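Local coordinates for conjugal transfer protein TRWB (PDB 1E9R) that couples DNA to the transfer machinery in bacterial conjugation, probably as a hexameric ring motor of the P-loop NTPase class, at residues 181-185 / 204-208. Sequence-based numbering, arbitrary orientation.
Sequences FDDLR and SKALT
Phe181 and Leu207 form the centre of a contact between two helices of the all-helical part of the chain that carries helices 141-163, 169-178, 181-188 and 201-217. The contact centre lies about 35 Å from the centre of the chain. It joins the short helix 181-188 to helix 201-217. The two segments run nearly perpendicular, at 95°, and the segment axes come no closer than 12.1 Å. Side chains therefore bridge the gap. Leu207 CD1 sits over one face of the Phe181 ring in a CH-pi contact, 3.5 Å from the ring centroid. It is displaced toward the CE1 and CZ rim. The same ring turns its edge to the backbone of helix 201-217: Ser204 O lies near the ring plane, 3.4 Å from Phe181 CZ. Thr208 OG1 approaches obliquely, 3.6 Å from Phe181 CE1. The other branch of Leu207 meets Leu184 tip to tip, CD2 to CD1 at 3.8 Å. Leu184 CG lies anti to the backbone N (chi1 -154°), which sends the side chain across to Leu207. Leu153 of helix 141-163 touches both leucines. Arg185 bends at chi2 (-98°) and brings NH2 within 3.2 Å of Ser204 OG, which lies at the guanidinium edge. Arg185 NE is hydrogen-bonded to Phe197 O in the connecting loop. A second subunit packs Gly199 on Phe181, and Thr208 OG1 and Ser200 OG of that subunit share a hydrogen bond. An alanine at Phe181 would remove the ring under Leu207 CD1, and would probably open a gap between the helices and weaken the packing against Gly199 of the second subunit. The ring thus gives its face to a leucine methyl and its edge to a carbonyl oxygen, while the loop and the second subunit hold the polar ends of Arg185 and Thr208.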
ATOM      1  N   PHE B 181      26.418 -21.907 -20.508  1.00 47.09           N
ATOM      2  CA  PHE B 181      26.000 -20.591 -20.959  1.00 49.16           C
ATOM      3  C   PHE B 181      26.487 -20.330 -22.367  1.00 50.40           C
ATOM      4  O   PHE B 181      25.728 -19.893 -23.230  1.00 51.86           O
ATOM      5  CB  PHE B 181      26.596 -19.534 -20.048  1.00 49.68           C
ATOM      6  CG  PHE B 181      25.676 -18.389 -19.755  1.00 50.33           C
ATOM      7  CD1 PHE B 181      24.506 -18.589 -19.023  1.00 48.80           C
ATOM      8  CD2 PHE B 181      26.017 -17.099 -20.135  1.00 50.00           C
ATOM      9  CE1 PHE B 181      23.696 -17.518 -18.665  1.00 48.69           C
ATOM     10  CE2 PHE B 181      25.209 -16.019 -19.780  1.00 49.53           C
ATOM     11  CZ  PHE B 181      24.047 -16.233 -19.041  1.00 49.08           C
ATOM     12  N   ASP B 182      27.770 -20.599 -22.586  1.00 52.09           N
ATOM     13  CA  ASP B 182      28.382 -20.377 -23.886  1.00 52.89           C
ATOM     14  C   ASP B 182      27.850 -21.251 -25.005  1.00 53.12           C
ATOM     15  O   ASP B 182      27.591 -20.756 -26.100  1.00 53.45           O
ATOM     16  CB  ASP B 182      29.893 -20.548 -23.798  1.00 57.79           C
ATOM     17  CG  ASP B 182      30.539 -19.529 -22.886  1.00 61.05           C
ATOM     18  OD1 ASP B 182      29.811 -18.804 -22.167  1.00 63.17           O
ATOM     19  OD2 ASP B 182      31.783 -19.457 -22.884  1.00 64.18           O
ATOM     20  N   ASP B 183      27.695 -22.546 -24.751  1.00 52.10           N
ATOM     21  CA  ASP B 183      27.192 -23.430 -25.791  1.00 50.59           C
ATOM     22  C   ASP B 183      25.785 -23.046 -26.172  1.00 48.81           C
ATOM     23  O   ASP B 183      25.418 -23.125 -27.347  1.00 47.57           O
ATOM     24  CB  ASP B 183      27.214 -24.877 -25.327  1.00 54.17           C
ATOM     25  CG  ASP B 183      28.617 -25.407 -25.174  1.00 55.86           C
ATOM     26  OD1 ASP B 183      29.443 -25.146 -26.073  1.00 55.38           O
ATOM     27  OD2 ASP B 183      28.892 -26.088 -24.162  1.00 57.29           O
ATOM     28  N   LEU B 184      25.002 -22.632 -25.175  1.00 46.40           N
ATOM     29  CA  LEU B 184      23.624 -22.218 -25.407  1.00 45.67           C
ATOM     30  C   LEU B 184      23.673 -21.047 -26.366  1.00 45.26           C
ATOM     31  O   LEU B 184      23.004 -21.044 -27.402  1.00 43.07           O
ATOM     32  CB  LEU B 184      22.968 -21.772 -24.109  1.00 44.02           C
ATOM     33  CG  LEU B 184      21.445 -21.907 -24.036  1.00 44.71           C
ATOM     34  CD1 LEU B 184      20.957 -21.098 -22.847  1.00 44.00           C
ATOM     35  CD2 LEU B 184      20.781 -21.430 -25.312  1.00 43.99           C
ATOM     36  N   ARG B 185      24.474 -20.048 -26.003  1.00 46.46           N
ATOM     37  CA  ARG B 185      24.655 -18.858 -26.829  1.00 48.16           C
ATOM     38  C   ARG B 185      24.934 -19.263 -28.275  1.00 47.40           C
ATOM     39  O   ARG B 185      24.343 -18.728 -29.207  1.00 47.58           O
ATOM     40  CB  ARG B 185      25.828 -18.031 -26.304  1.00 51.07           C
ATOM     41  CG  ARG B 185      25.556 -17.257 -25.023  1.00 52.83           C
ATOM     42  CD  ARG B 185      25.215 -15.820 -25.352  1.00 52.72           C
ATOM     43  NE  ARG B 185      25.022 -14.989 -24.168  1.00 55.12           N
ATOM     44  CZ  ARG B 185      25.947 -14.772 -23.241  1.00 56.17           C
ATOM     45  NH1 ARG B 185      27.136 -15.339 -23.349  1.00 56.98           N
ATOM     46  NH2 ARG B 185      25.678 -13.993 -22.203  1.00 56.24           N
ATOM     47  N   SER B 204      22.990 -10.961 -19.837  1.00 28.30           N
ATOM     48  CA  SER B 204      23.407 -12.218 -19.215  1.00 28.49           C
ATOM     49  C   SER B 204      22.470 -12.564 -18.080  1.00 27.21           C
ATOM     50  O   SER B 204      22.124 -13.728 -17.876  1.00 26.74           O
ATOM     51  CB  SER B 204      24.830 -12.111 -18.656  1.00 28.67           C
ATOM     52  OG  SER B 204      25.792 -12.082 -19.696  1.00 33.03           O
ATOM     53  N   LYS B 205      22.083 -11.539 -17.333  1.00 25.19           N
ATOM     54  CA  LYS B 205      21.178 -11.706 -16.215  1.00 27.27           C
ATOM     55  C   LYS B 205      19.833 -12.198 -16.737  1.00 26.37           C
ATOM     56  O   LYS B 205      19.196 -13.087 -16.150  1.00 26.12           O
ATOM     57  CB  LYS B 205      21.006 -10.378 -15.501  1.00 28.41           C
ATOM     58  CG  LYS B 205      19.935 -10.412 -14.453  1.00 31.69           C
ATOM     59  CD  LYS B 205      19.855  -9.098 -13.715  1.00 32.12           C
ATOM     60  CE  LYS B 205      18.705  -9.127 -12.714  1.00 35.54           C
ATOM     61  NZ  LYS B 205      18.570  -7.841 -11.978  1.00 37.84           N
ATOM     62  N   ALA B 206      19.408 -11.612 -17.853  1.00 25.38           N
ATOM     63  CA  ALA B 206      18.156 -11.995 -18.484  1.00 26.13           C
ATOM     64  C   ALA B 206      18.205 -13.474 -18.872  1.00 27.38           C
ATOM     65  O   ALA B 206      17.270 -14.218 -18.592  1.00 29.93           O
ATOM     66  CB  ALA B 206      17.909 -11.133 -19.701  1.00 23.19           C
ATOM     67  N   LEU B 207      19.302 -13.903 -19.498  1.00 27.11           N
ATOM     68  CA  LEU B 207      19.455 -15.304 -19.904  1.00 27.43           C
ATOM     69  C   LEU B 207      19.378 -16.198 -18.673  1.00 27.30           C
ATOM     70  O   LEU B 207      18.661 -17.198 -18.670  1.00 28.45           O
ATOM     71  CB  LEU B 207      20.804 -15.540 -20.593  1.00 29.20           C
ATOM     72  CG  LEU B 207      20.902 -16.594 -21.708  1.00 32.06           C
ATOM     73  CD1 LEU B 207      22.320 -17.142 -21.777  1.00 29.54           C
ATOM     74  CD2 LEU B 207      19.931 -17.718 -21.459  1.00 29.90           C
ATOM     75  N   THR B 208      20.133 -15.836 -17.634  1.00 26.57           N
ATOM     76  CA  THR B 208      20.152 -16.598 -16.390  1.00 26.32           C
ATOM     77  C   THR B 208      18.744 -16.747 -15.851  1.00 26.89           C
ATOM     78  O   THR B 208      18.359 -17.828 -15.402  1.00 28.15           O
ATOM     79  CB  THR B 208      20.999 -15.906 -15.303  1.00 26.40           C
ATOM     80  OG1 THR B 208      22.385 -16.020 -15.624  1.00 28.04           O
ATOM     81  CG2 THR B 208      20.771 -16.551 -13.969  1.00 23.97           C
TER